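PDB 4LSW: D-2-hydroxyacid dehydrogensase protein from Ketogulonicigenium vulgare, which probably catalyses the NAD(P)-dependent interconversion of D-2-hydroxy acids and the corresponding 2-keto acids. Local coordinates for residues E5-G10 / R47-R52; L68-V73 / Q92-P97; S72-G77 / Q295-N300. All coordinates share one frame; numbering follows the deposited sequence.

Contact 1 of 3, residues E5-G10 / R47-R52; sequences EILQLG and RAIATR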
ATOM      1  N   GLU A   5      -5.986 -13.252 -26.899  1.00 14.88           N
ATOM      2  CA  GLU A   5      -4.560 -13.085 -26.719  1.00 15.07           C
ATOM      3  C   GLU A   5      -4.274 -11.870 -25.866  1.00 12.41           C
ATOM      4  O   GLU A   5      -4.782 -10.768 -26.113  1.00 14.13           O
ATOM      5  CB  GLU A   5      -3.836 -13.040 -28.061  1.00 18.73           C
ATOM      6  CG  GLU A   5      -4.160 -14.265 -28.898  1.00 21.37           C
ATOM      7  CD  GLU A   5      -3.145 -14.540 -29.973  1.00 22.57           C
ATOM      8  OE1 GLU A   5      -1.939 -14.317 -29.739  1.00 23.31           O
ATOM      9  OE2 GLU A   5      -3.566 -14.986 -31.055  1.00 25.96           O
ATOM     10  N   ILE A   6      -3.491 -12.104 -24.819  1.00 11.52           N
ATOM     11  CA  ILE A   6      -3.154 -11.055 -23.871  1.00 10.65           C
ATOM     12  C   ILE A   6      -1.643 -10.974 -23.656  1.00  9.56           C
ATOM     13  O   ILE A   6      -0.911 -11.942 -23.879  1.00  9.58           O
ATOM     14  CB  ILE A   6      -3.890 -11.245 -22.531  1.00 10.25           C
ATOM     15  CG1 ILE A   6      -3.313 -12.412 -21.737  1.00 12.55           C
ATOM     16  CG2 ILE A   6      -5.383 -11.461 -22.753  1.00 13.11           C
ATOM     17  CD1 ILE A   6      -3.980 -12.562 -20.390  1.00 17.13           C
ATOM     18  N   LEU A   7      -1.179  -9.798 -23.256  1.00  8.72           N
ATOM     19  CA  LEU A   7       0.236  -9.578 -23.004  1.00  8.55           C
ATOM     20  C   LEU A   7       0.434  -9.357 -21.509  1.00  8.17           C
ATOM     21  O   LEU A   7      -0.161  -8.447 -20.924  1.00 10.72           O
ATOM     22  CB  LEU A   7       0.726  -8.366 -23.804  1.00 10.28           C
ATOM     23  CG  LEU A   7       2.230  -8.049 -23.840  1.00  8.81           C
ATOM     24  CD1 LEU A   7       3.013  -9.113 -24.588  1.00 11.91           C
ATOM     25  CD2 LEU A   7       2.445  -6.695 -24.496  1.00 10.73           C
ATOM     26  N   GLN A   8       1.246 -10.207 -20.889  1.00  9.67           N
ATOM     27  CA  GLN A   8       1.478 -10.135 -19.445  1.00  9.40           C
ATOM     28  C   GLN A   8       2.861  -9.539 -19.184  1.00 10.53           C
ATOM     29  O   GLN A   8       3.863 -10.029 -19.702  1.00 10.47           O
ATOM     30  CB  GLN A   8       1.368 -11.528 -18.826  1.00 10.41           C
ATOM     31  CG  GLN A   8       1.513 -11.546 -17.307  1.00 10.67           C
ATOM     32  CD  GLN A   8       1.321 -12.927 -16.731  1.00 13.08           C
ATOM     33  OE1 GLN A   8       0.538 -13.724 -17.251  1.00 15.14           O
ATOM     34  NE2 GLN A   8       2.044 -13.229 -15.657  1.00 11.51           N
ATOM     35  N   LEU A   9       2.917  -8.471 -18.391  1.00  9.91           N
ATOM     36  CA  LEU A   9       4.161  -7.708 -18.268  1.00 11.60           C
ATOM     37  C   LEU A   9       5.086  -8.156 -17.132  1.00 12.40           C
ATOM     38  O   LEU A   9       6.286  -7.898 -17.185  1.00 12.51           O
ATOM     39  CB  LEU A   9       3.864  -6.215 -18.150  1.00  9.21           C
ATOM     40  CG  LEU A   9       3.011  -5.582 -19.244  1.00 12.71           C
ATOM     41  CD1 LEU A   9       3.036  -4.071 -19.089  1.00 13.90           C
ATOM     42  CD2 LEU A   9       3.487  -5.996 -20.633  1.00 12.86           C
ATOM     43  N   GLY A  10       4.527  -8.817 -16.123  1.00 10.06           N
ATOM     44  CA  GLY A  10       5.313  -9.337 -15.017  1.00 14.20           C
ATOM     45  C   GLY A  10       4.690 -10.597 -14.449  1.00 13.57           C
ATOM     46  O   GLY A  10       3.522 -10.875 -14.689  1.00 11.21           O
ATOM     47  N   ARG A  47      -5.202  -8.009 -27.261  1.00 10.34           N
ATOM     48  CA  ARG A  47      -6.464  -7.349 -26.967  1.00 10.33           C
ATOM     49  C   ARG A  47      -6.498  -6.848 -25.526  1.00  9.31           C
ATOM     50  O   ARG A  47      -7.251  -5.942 -25.205  1.00 10.53           O
ATOM     51  CB  ARG A  47      -7.638  -8.279 -27.263  1.00 15.80           C
ATOM     52  CG  ARG A  47      -7.824  -8.559 -28.753  1.00 17.22           C
ATOM     53  CD  ARG A  47      -8.882  -9.615 -28.991  1.00 21.27           C
ATOM     54  NE  ARG A  47     -10.178  -9.196 -28.469  1.00 20.40           N
ATOM     55  CZ  ARG A  47     -11.188 -10.021 -28.216  1.00 21.33           C
ATOM     56  NH1 ARG A  47     -11.055 -11.319 -28.435  1.00 23.45           N
ATOM     57  NH2 ARG A  47     -12.327  -9.544 -27.735  1.00 25.36           N
ATOM     58  N   ALA A  48      -5.679  -7.438 -24.659  1.00 10.03           N
ATOM     59  CA  ALA A  48      -5.578  -6.940 -23.288  1.00  9.24           C
ATOM     60  C   ALA A  48      -4.163  -7.092 -22.743  1.00  8.46           C
ATOM     61  O   ALA A  48      -3.451  -8.028 -23.103  1.00  9.09           O
ATOM     62  CB  ALA A  48      -6.574  -7.643 -22.368  1.00 10.47           C
ATOM     63  N   ILE A  49      -3.776  -6.159 -21.879  1.00  9.15           N
ATOM     64  CA  ILE A  49      -2.522  -6.254 -21.143  1.00  8.59           C
ATOM     65  C   ILE A  49      -2.862  -6.572 -19.696  1.00  8.79           C
ATOM     66  O   ILE A  49      -3.818  -6.022 -19.134  1.00 10.76           O
ATOM     67  CB  ILE A  49      -1.716  -4.955 -21.232  1.00  8.52           C
ATOM     68  CG1 ILE A  49      -1.158  -4.779 -22.648  1.00 10.52           C
ATOM     69  CG2 ILE A  49      -0.572  -4.964 -20.220  1.00 10.05           C
ATOM     70  CD1 ILE A  49      -0.550  -3.420 -22.891  1.00  9.48           C
ATOM     71  N   ALA A  50      -2.111  -7.502 -19.115  1.00  8.95           N
ATOM     72  CA  ALA A  50      -2.205  -7.796 -17.694  1.00  9.89           C
ATOM     73  C   ALA A  50      -0.916  -7.298 -17.073  1.00  9.44           C
ATOM     74  O   ALA A  50       0.176  -7.735 -17.436  1.00 10.06           O
ATOM     75  CB  ALA A  50      -2.368  -9.297 -17.464  1.00 11.11           C
ATOM     76  N   THR A  51      -1.036  -6.366 -16.139  1.00  9.06           N
ATOM     77  CA  THR A  51       0.147  -5.737 -15.592  1.00 10.01           C
ATOM     78  C   THR A  51       0.048  -5.648 -14.076  1.00 12.03           C
ATOM     79  O   THR A  51      -0.822  -6.275 -13.446  1.00 10.70           O
ATOM     80  CB  THR A  51       0.401  -4.350 -16.242  1.00 13.19           C
ATOM     81  OG1 THR A  51       1.697  -3.858 -15.863  1.00 11.87           O
ATOM     82  CG2 THR A  51      -0.685  -3.346 -15.863  1.00 11.92           C
ATOM     83  N   ARG A  52       0.962  -4.875 -13.502  1.00 12.44           N
ATOM     84  CA  ARG A  52       0.999  -4.625 -12.072  1.00 19.88           C
ATOM     85  C   ARG A  52       1.154  -3.127 -11.858  1.00 26.47           C
ATOM     86  O   ARG A  52       1.597  -2.413 -12.765  1.00 24.41           O
ATOM     87  CB  ARG A  52       2.155  -5.403 -11.434  1.00 24.97           C
ATOM     88  CG  ARG A  52       1.928  -6.908 -11.432  1.00 21.89           C
ATOM     89  CD  ARG A  52       3.205  -7.702 -11.163  1.00 27.15           C
ATOM     90  NE  ARG A  52       3.714  -7.509  -9.807  1.00 31.03           N
ATOM     91  CZ  ARG A  52       3.700  -8.433  -8.848  1.00 30.36           C
ATOM     92  NH1 ARG A  52       3.211  -9.646  -9.080  1.00 24.57           N
ATOM     93  NH2 ARG A  52       4.193  -8.147  -7.649  1.00 38.96           N
TER
HETATM   94  O   HOH W   1       1.848  -8.434 -14.985  1.00 17.08           O
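Leu7 and Ile49 stand side by side on neighbouring parallel strands, 5-8 and 48-52, whose axes approach to 4.6 Å at an angle of 24°, laced by main-chain bonds: Ala48 O receives Leu7 N, Leu7 O receives Ala50 N, and Ala50 O receives Leu9 N at 3.0 Å. Next, a water accepts from Gly10 N and donates to Ala50 O. Leu9 crosses Ile49 at a slant, its CG 3.8 Å from Ile49 CG2, while Leu9 CD1 lies 3.5 Å from Thr51 OG1, a hydroxyl hydrogen-bonded to Gly56 O. In the six-strand sheet of the N-terminal domain, strand 48-52 lies between 5-8 and 70-74, with helices on both faces: Leu7, Leu9 and Ile49 rest on Leu61 of helix 59-63, whereas Ile6 and Ala48 meet Phe305 of helix 287-306. On that second face, Gln8 holds CG anti to its own N (chi1 -177°), and NE2 gives a hydrogen to Gly10 O at 2.9 Å; that oxygen lies in the Gln8 amide plane, though NE2 is tilted from the Gly10 carbonyl plane. Gln17 OE1 is a second partner. With a leucine at Gln8, Gly10 O and Gln17 OE1 would probably each lose a donor, leaving the chain after strand 5-8 less firmly held.

Contact 2 of 3, residues L68-V73 / Q92-P97; sequences LELISV and QVTNTP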
ATOM      1  N   LEU A  68      -5.348  -3.100 -28.896  1.00 12.15           N
ATOM      2  CA  LEU A  68      -5.567  -3.146 -27.445  1.00 12.11           C
ATOM      3  C   LEU A  68      -6.939  -2.604 -27.020  1.00 11.17           C
ATOM      4  O   LEU A  68      -7.376  -1.546 -27.485  1.00 13.16           O
ATOM      5  CB  LEU A  68      -4.466  -2.351 -26.742  1.00 10.40           C
ATOM      6  CG  LEU A  68      -4.414  -2.432 -25.214  1.00  9.75           C
ATOM      7  CD1 LEU A  68      -4.165  -3.857 -24.737  1.00 10.60           C
ATOM      8  CD2 LEU A  68      -3.335  -1.496 -24.690  1.00 11.27           C
ATOM      9  N   GLU A  69      -7.597  -3.327 -26.114  1.00 12.95           N
ATOM     10  CA  GLU A  69      -8.929  -2.955 -25.637  1.00 12.44           C
ATOM     11  C   GLU A  69      -8.933  -2.596 -24.155  1.00 12.78           C
ATOM     12  O   GLU A  69      -9.713  -1.743 -23.698  1.00 12.53           O
ATOM     13  CB  GLU A  69      -9.916  -4.104 -25.872  1.00 12.66           C
ATOM     14  CG  GLU A  69     -10.099  -4.468 -27.343  1.00 17.26           C
ATOM     15  CD  GLU A  69     -10.856  -5.772 -27.556  1.00 19.62           C
ATOM     16  OE1 GLU A  69     -11.363  -6.366 -26.578  1.00 18.25           O
ATOM     17  OE2 GLU A  69     -10.936  -6.214 -28.722  1.00 20.26           O
ATOM     18  N   LEU A  70      -8.053  -3.246 -23.405  1.00 11.23           N
ATOM     19  CA  LEU A  70      -8.144  -3.230 -21.953  1.00  9.45           C
ATOM     20  C   LEU A  70      -6.790  -3.448 -21.321  1.00  8.73           C
ATOM     21  O   LEU A  70      -6.010  -4.283 -21.772  1.00 10.10           O
ATOM     22  CB  LEU A  70      -9.096  -4.341 -21.488  1.00 10.84           C
ATOM     23  CG  LEU A  70      -9.100  -4.667 -19.989  1.00 11.12           C
ATOM     24  CD1 LEU A  70      -9.625  -3.508 -19.161  1.00 12.82           C
ATOM     25  CD2 LEU A  70      -9.917  -5.909 -19.716  1.00 11.61           C
ATOM     26  N   ILE A  71      -6.508  -2.681 -20.275  1.00  8.14           N
ATOM     27  CA  ILE A  71      -5.345  -2.943 -19.441  1.00  8.17           C
ATOM     28  C   ILE A  71      -5.864  -3.228 -18.044  1.00  9.53           C
ATOM     29  O   ILE A  71      -6.521  -2.381 -17.440  1.00  9.28           O
ATOM     30  CB  ILE A  71      -4.377  -1.744 -19.399  1.00  9.17           C
ATOM     31  CG1 ILE A  71      -3.877  -1.421 -20.809  1.00  9.60           C
ATOM     32  CG2 ILE A  71      -3.199  -2.054 -18.483  1.00  9.60           C
ATOM     33  CD1 ILE A  71      -3.138  -0.089 -20.925  1.00 12.07           C
ATOM     34  N   SER A  72      -5.592  -4.433 -17.556  1.00  9.50           N
ATOM     35  CA  SER A  72      -6.018  -4.848 -16.231  1.00  8.40           C
ATOM     36  C   SER A  72      -4.811  -4.899 -15.307  1.00  8.85           C
ATOM     37  O   SER A  72      -3.811  -5.567 -15.598  1.00  8.74           O
ATOM     38  CB  SER A  72      -6.755  -6.191 -16.286  1.00  9.47           C
ATOM     39  OG  SER A  72      -8.054  -6.014 -16.816  1.00 10.17           O
ATOM     40  N   VAL A  73      -4.911  -4.157 -14.206  1.00 10.31           N
ATOM     41  CA  VAL A  73      -3.814  -4.019 -13.260  1.00  9.66           C
ATOM     42  C   VAL A  73      -4.041  -4.874 -12.016  1.00  9.65           C
ATOM     43  O   VAL A  73      -5.132  -4.865 -11.431  1.00 10.92           O
ATOM     44  CB  VAL A  73      -3.656  -2.544 -12.825  1.00  9.32           C
ATOM     45  CG1 VAL A  73      -2.500  -2.399 -11.864  1.00 12.17           C
ATOM     46  CG2 VAL A  73      -3.456  -1.637 -14.049  1.00 10.75           C
ATOM     47  N   GLN A  92      -9.678   0.915 -22.022  1.00 11.90           N
ATOM     48  CA  GLN A  92     -10.200   0.904 -20.663  1.00 13.94           C
ATOM     49  C   GLN A  92      -9.176   0.306 -19.697  1.00 12.15           C
ATOM     50  O   GLN A  92      -8.302  -0.451 -20.106  1.00 10.79           O
ATOM     51  CB  GLN A  92     -11.513   0.122 -20.620  1.00 14.83           C
ATOM     52  CG  GLN A  92     -12.603   0.742 -21.497  1.00 15.32           C
ATOM     53  CD  GLN A  92     -13.823  -0.148 -21.630  1.00 20.53           C
ATOM     54  OE1 GLN A  92     -14.652  -0.225 -20.724  1.00 21.46           O
ATOM     55  NE2 GLN A  92     -13.936  -0.833 -22.765  1.00 16.53           N
ATOM     56  N   VAL A  93      -9.279   0.666 -18.418  1.00 10.41           N
ATOM     57  CA  VAL A  93      -8.330   0.202 -17.406  1.00  9.33           C
ATOM     58  C   VAL A  93      -9.091  -0.284 -16.169  1.00 11.87           C
ATOM     59  O   VAL A  93     -10.082   0.329 -15.788  1.00 12.37           O
ATOM     60  CB  VAL A  93      -7.331   1.317 -17.017  1.00 10.15           C
ATOM     61  CG1 VAL A  93      -6.286   0.799 -16.033  1.00 11.93           C
ATOM     62  CG2 VAL A  93      -6.638   1.900 -18.251  1.00 12.23           C
ATOM     63  N   THR A  94      -8.648  -1.394 -15.572  1.00  9.15           N
ATOM     64  CA  THR A  94      -9.216  -1.870 -14.303  1.00 10.09           C
ATOM     65  C   THR A  94      -8.101  -2.048 -13.274  1.00 10.39           C
ATOM     66  O   THR A  94      -6.938  -2.219 -13.637  1.00 10.36           O
ATOM     67  CB  THR A  94      -9.967  -3.225 -14.450  1.00 11.55           C
ATOM     68  OG1 THR A  94      -9.047  -4.252 -14.836  1.00 11.13           O
ATOM     69  CG2 THR A  94     -11.096  -3.129 -15.468  1.00 12.24           C
ATOM     70  N   ASN A  95      -8.458  -2.008 -11.992  1.00 12.09           N
ATOM     71  CA  ASN A  95      -7.502  -2.328 -10.932  1.00 10.79           C
ATOM     72  C   ASN A  95      -8.102  -3.358  -9.975  1.00 11.53           C
ATOM     73  O   ASN A  95      -9.113  -3.997 -10.301  1.00 11.51           O
ATOM     74  CB  ASN A  95      -7.049  -1.064 -10.181  1.00 12.44           C
ATOM     75  CG  ASN A  95      -8.176  -0.399  -9.407  1.00 11.58           C
ATOM     76  OD1 ASN A  95      -9.354  -0.610  -9.685  1.00 13.05           O
ATOM     77  ND2 ASN A  95      -7.807   0.424  -8.430  1.00 15.64           N
ATOM     78  N   THR A  96      -7.485  -3.536  -8.805  1.00 11.59           N
ATOM     79  CA  THR A  96      -8.032  -4.462  -7.801  1.00 12.20           C
ATOM     80  C   THR A  96      -8.173  -3.813  -6.420  1.00 13.97           C
ATOM     81  O   THR A  96      -7.358  -4.065  -5.528  1.00 14.42           O
ATOM     82  CB  THR A  96      -7.202  -5.749  -7.690  1.00 11.65           C
ATOM     83  OG1 THR A  96      -5.897  -5.453  -7.185  1.00 13.20           O
ATOM     84  CG2 THR A  96      -7.074  -6.422  -9.053  1.00 13.20           C
ATOM     85  N   PRO A  97      -9.213  -2.989  -6.246  1.00 13.52           N
ATOM     86  CA  PRO A  97      -9.437  -2.241  -5.004  1.00 17.07           C
ATOM     87  C   PRO A  97     -10.202  -3.039  -3.959  1.00 18.90           C
ATOM     88  O   PRO A  97     -10.772  -4.087  -4.277  1.00 17.19           O
ATOM     89  CB  PRO A  97     -10.313  -1.085  -5.471  1.00 13.85           C
ATOM     90  CG  PRO A  97     -11.142  -1.680  -6.559  1.00 15.25           C
ATOM     91  CD  PRO A  97     -10.257  -2.702  -7.248  1.00 14.40           C
TER
HETATM   92  O   HOH W   2     -11.802  -0.551 -24.937  1.00 16.49           O
HETATM   93  O   HOH W   3      -7.746  -5.441 -12.630  1.00 10.19           O
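Ser72 and Thr94 turn their hydroxyls together from neighbouring strands: Ser72 OG is swung beside its backbone N (chi1 -75°), and Thr94 OG1 sits between its own N and carbonyl carbon (chi1 64°), which leaves the two oxygens 2.8 Å apart in a hydrogen bond that either could donate. The same threonine torsion sends CG2 the other way, back along the sheet, where it meets Leu70 CD1 at 4.0 Å. Thr94 OG1 also touches a water at 2.8 Å, and that water donates to Val73 O, so a small polar cluster is kept together on a buried face. Leu70 CD1 lies 3.5 Å from Gln92 O, packing a methyl group against the neighbouring main chain. On the opposite face the apolar side chains carry the contact, with Val73 CG2 4.2 Å from Val93 CG1. Beneath them the main chains alternate as donor and acceptor: Gln92 N to Glu69 O, Ile71 N to Gln92 O, Thr94 N to Ile71 O, Val73 N to Thr94 O. A second water spans Glu69 O and Gln92 NE2 at the start of the ladder, where the Glu69 carboxylate turns away to Arg47 and His304. Joined through helix 83-89, strands 70-74 and 92-94 form a beta-alpha-beta unit, the parallel crossover connection from which alpha/beta sheets of this kind are assembled.

Contact 3 of 3, residues S72-G77 / Q295-N300; sequences SVYGVG and QLLRDN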
ATOM      1  N   SER A  72      -5.592  -4.433 -17.556  1.00  9.50           N
ATOM      2  CA  SER A  72      -6.018  -4.848 -16.231  1.00  8.40           C
ATOM      3  C   SER A  72      -4.811  -4.899 -15.307  1.00  8.85           C
ATOM      4  O   SER A  72      -3.811  -5.567 -15.598  1.00  8.74           O
ATOM      5  CB  SER A  72      -6.755  -6.191 -16.286  1.00  9.47           C
ATOM      6  OG  SER A  72      -8.054  -6.014 -16.816  1.00 10.17           O
ATOM      7  N   VAL A  73      -4.911  -4.157 -14.206  1.00 10.31           N
ATOM      8  CA  VAL A  73      -3.814  -4.019 -13.260  1.00  9.66           C
ATOM      9  C   VAL A  73      -4.041  -4.874 -12.016  1.00  9.65           C
ATOM     10  O   VAL A  73      -5.132  -4.865 -11.431  1.00 10.92           O
ATOM     11  CB  VAL A  73      -3.656  -2.544 -12.825  1.00  9.32           C
ATOM     12  CG1 VAL A  73      -2.500  -2.399 -11.864  1.00 12.17           C
ATOM     13  CG2 VAL A  73      -3.456  -1.637 -14.049  1.00 10.75           C
ATOM     14  N   TYR A  74      -3.005  -5.617 -11.634  1.00 11.86           N
ATOM     15  CA  TYR A  74      -2.968  -6.342 -10.365  1.00 10.86           C
ATOM     16  C   TYR A  74      -2.479  -5.359  -9.301  1.00 12.39           C
ATOM     17  O   TYR A  74      -1.325  -4.934  -9.331  1.00 15.31           O
ATOM     18  CB  TYR A  74      -2.006  -7.523 -10.500  1.00 12.10           C
ATOM     19  CG  TYR A  74      -1.884  -8.450  -9.307  1.00 14.36           C
ATOM     20  CD1 TYR A  74      -1.072  -8.123  -8.222  1.00 18.53           C
ATOM     21  CD2 TYR A  74      -2.526  -9.678  -9.294  1.00 16.00           C
ATOM     22  CE1 TYR A  74      -0.936  -8.983  -7.144  1.00 18.81           C
ATOM     23  CE2 TYR A  74      -2.392 -10.542  -8.225  1.00 14.59           C
ATOM     24  CZ  TYR A  74      -1.603 -10.192  -7.157  1.00 11.52           C
ATOM     25  OH  TYR A  74      -1.477 -11.075  -6.102  1.00 13.49           O
ATOM     26  N   GLY A  75      -3.369  -4.983  -8.386  1.00 12.95           N
ATOM     27  CA  GLY A  75      -3.044  -3.998  -7.363  1.00 12.49           C
ATOM     28  C   GLY A  75      -3.954  -2.782  -7.406  1.00 13.17           C
ATOM     29  O   GLY A  75      -4.756  -2.624  -8.337  1.00 13.28           O
ATOM     30  N   VAL A  76      -3.837  -1.915  -6.397  1.00 16.77           N
ATOM     31  CA  VAL A  76      -4.667  -0.712  -6.304  1.00 17.89           C
ATOM     32  C   VAL A  76      -4.185   0.426  -7.206  1.00 19.98           C
ATOM     33  O   VAL A  76      -4.966   1.013  -7.966  1.00 18.47           O
ATOM     34  CB  VAL A  76      -4.719  -0.166  -4.860  1.00 23.28           C
ATOM     35  CG1 VAL A  76      -5.588   1.071  -4.797  1.00 24.21           C
ATOM     36  CG2 VAL A  76      -5.246  -1.223  -3.905  1.00 19.57           C
ATOM     37  N   GLY A  77      -2.905   0.755  -7.098  1.00 21.15           N
ATOM     38  CA  GLY A  77      -2.347   1.867  -7.842  1.00 17.49           C
ATOM     39  C   GLY A  77      -2.161   1.505  -9.298  1.00 20.11           C
ATOM     40  O   GLY A  77      -1.975   0.336  -9.638  1.00 19.58           O
ATOM     41  N   GLN A 295      -7.861 -13.003  -8.171  1.00 10.40           N
ATOM     42  CA  GLN A 295      -9.190 -13.372  -8.648  1.00 12.31           C
ATOM     43  C   GLN A 295      -9.892 -12.195  -9.317  1.00 10.28           C
ATOM     44  O   GLN A 295     -10.573 -12.357 -10.333  1.00 12.69           O
ATOM     45  CB  GLN A 295     -10.045 -13.897  -7.487  1.00 11.79           C
ATOM     46  CG  GLN A 295     -11.389 -14.487  -7.919  1.00 12.66           C
ATOM     47  CD  GLN A 295     -11.233 -15.779  -8.700  1.00 17.12           C
ATOM     48  OE1 GLN A 295     -10.685 -16.764  -8.196  1.00 19.00           O
ATOM     49  NE2 GLN A 295     -11.710 -15.781  -9.941  1.00 16.25           N
ATOM     50  N   LEU A 296      -9.721 -11.007  -8.743  1.00 10.26           N
ATOM     51  CA  LEU A 296     -10.350  -9.798  -9.259  1.00 10.00           C
ATOM     52  C   LEU A 296      -9.748  -9.388 -10.602  1.00 10.73           C
ATOM     53  O   LEU A 296     -10.469  -9.003 -11.525  1.00 12.63           O
ATOM     54  CB  LEU A 296     -10.213  -8.675  -8.228  1.00 11.32           C
ATOM     55  CG  LEU A 296     -10.968  -7.375  -8.496  1.00 12.57           C
ATOM     56  CD1 LEU A 296     -12.400  -7.652  -8.938  1.00 14.68           C
ATOM     57  CD2 LEU A 296     -10.939  -6.501  -7.239  1.00 15.02           C
ATOM     58  N   LEU A 297      -8.425  -9.462 -10.697  1.00 10.92           N
ATOM     59  CA  LEU A 297      -7.750  -9.236 -11.966  1.00 10.43           C
ATOM     60  C   LEU A 297      -8.326 -10.180 -13.018  1.00 11.24           C
ATOM     61  O   LEU A 297      -8.726  -9.757 -14.101  1.00 10.62           O
ATOM     62  CB  LEU A 297      -6.254  -9.484 -11.819  1.00  9.90           C
ATOM     63  CG  LEU A 297      -5.474  -9.493 -13.135  1.00 10.96           C
ATOM     64  CD1 LEU A 297      -5.002  -8.095 -13.524  1.00 12.77           C
ATOM     65  CD2 LEU A 297      -4.297 -10.443 -13.036  1.00 14.01           C
ATOM     66  N   ARG A 298      -8.390 -11.461 -12.685  1.00 11.85           N
ATOM     67  CA  ARG A 298      -8.888 -12.425 -13.652  1.00 11.49           C
ATOM     68  C   ARG A 298     -10.370 -12.204 -13.964  1.00 12.98           C
ATOM     69  O   ARG A 298     -10.782 -12.319 -15.120  1.00 12.93           O
ATOM     70  CB  ARG A 298      -8.611 -13.847 -13.173  1.00 11.37           C
ATOM     71  CG  ARG A 298      -7.128 -14.160 -13.116  1.00 11.33           C
ATOM     72  CD  ARG A 298      -6.867 -15.604 -12.726  1.00 14.89           C
ATOM     73  NE  ARG A 298      -6.970 -15.855 -11.287  1.00 14.92           N
ATOM     74  CZ  ARG A 298      -7.945 -16.553 -10.712  1.00 19.32           C
ATOM     75  NH1 ARG A 298      -8.924 -17.065 -11.446  1.00 18.95           N
ATOM     76  NH2 ARG A 298      -7.935 -16.750  -9.400  1.00 15.53           N
ATOM     77  N   ASP A 299     -11.172 -11.866 -12.955  1.00 12.12           N
ATOM     78  CA  ASP A 299     -12.600 -11.663 -13.197  1.00 14.20           C
ATOM     79  C   ASP A 299     -12.879 -10.477 -14.125  1.00 13.68           C
ATOM     80  O   ASP A 299     -13.826 -10.505 -14.904  1.00 16.04           O
ATOM     81  CB  ASP A 299     -13.384 -11.521 -11.885  1.00 14.80           C
ATOM     82  CG  ASP A 299     -13.478 -12.823 -11.110  1.00 16.77           C
ATOM     83  OD1 ASP A 299     -13.200 -13.894 -11.690  1.00 17.51           O
ATOM     84  OD2 ASP A 299     -13.842 -12.771  -9.916  1.00 18.82           O
ATOM     85  N   ASN A 300     -12.044  -9.442 -14.049  1.00 11.53           N
ATOM     86  CA  ASN A 300     -12.164  -8.320 -14.970  1.00 11.92           C
ATOM     87  C   ASN A 300     -11.871  -8.740 -16.400  1.00 10.47           C
ATOM     88  O   ASN A 300     -12.596  -8.361 -17.318  1.00 12.43           O
ATOM     89  CB  ASN A 300     -11.253  -7.157 -14.559  1.00 12.18           C
ATOM     90  CG  ASN A 300     -11.850  -6.316 -13.447  1.00 16.27           C
ATOM     91  OD1 ASN A 300     -12.827  -5.599 -13.655  1.00 11.65           O
ATOM     92  ND2 ASN A 300     -11.259  -6.396 -12.263  1.00 13.75           N
TER
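Leu297 reaches from the helix to the strand and makes most of the apolar contact. With CG anti to the backbone N (chi1 171°), its CD1 methyl lies against the main chain of Ser72, Val73 and Tyr74: CD1 approaches Ser72 O to 3.5 Å and Ser72 CB to 3.8 Å. The other methyl, CD2, comes to the edge of the Tyr74 ring, near the ring plane and 4.2 Å from Tyr74 CD2. One turn further along, Asn300 CB makes a looser van der Waals touch, 4.1 Å from Ser72 OG, the hydroxyl being hydrogen-bonded to Thr94.

No hydrogen bond crosses between the segments; several polar side chains of the helix bond along it or to other parts of the chain. Gln295 NE2 donates to Asp299 OD1 at 3.0 Å, in the plane of its own amide but from above the carboxylate plane. Arg298 NE pairs with Asp16. Asn300 ND2 bonds to Thr312 and, weakly, to Leu296 O.

Strand 72-74 and helix 295-300 run nearly antiparallel, at 173° with axes 8.1 Å apart: this C-terminal helix packs on the sheet of the N-terminal domain, where the Tyr74 ring meets that of Tyr12, and Tyr74 and Arg298 touch helix 14-23.

In the fold
The three contacts span the middle of one domain's six-strand sheet and a helix on its face. Contacts 1 and 2 join adjacent pairs in this mixed sheet, whose order is 25-28, 5-8, 48-52, 70-74, 92-94, 313-315; their centres lie about 9 Å apart, and Ile49 O probably hydrogen-bonds to Ser72 N between them. Contact 3 shares Ser72 and Val73 with contact 2, about 7 Å away between centres, and adds helix 287-306. Along the chain contact 1 closes before the other two open, whereas contact 3 returns after more than two hundred residues, including the predicted NAD-binding region. The late helix thus brings the C-terminal part of the chain back onto the N-terminal domain.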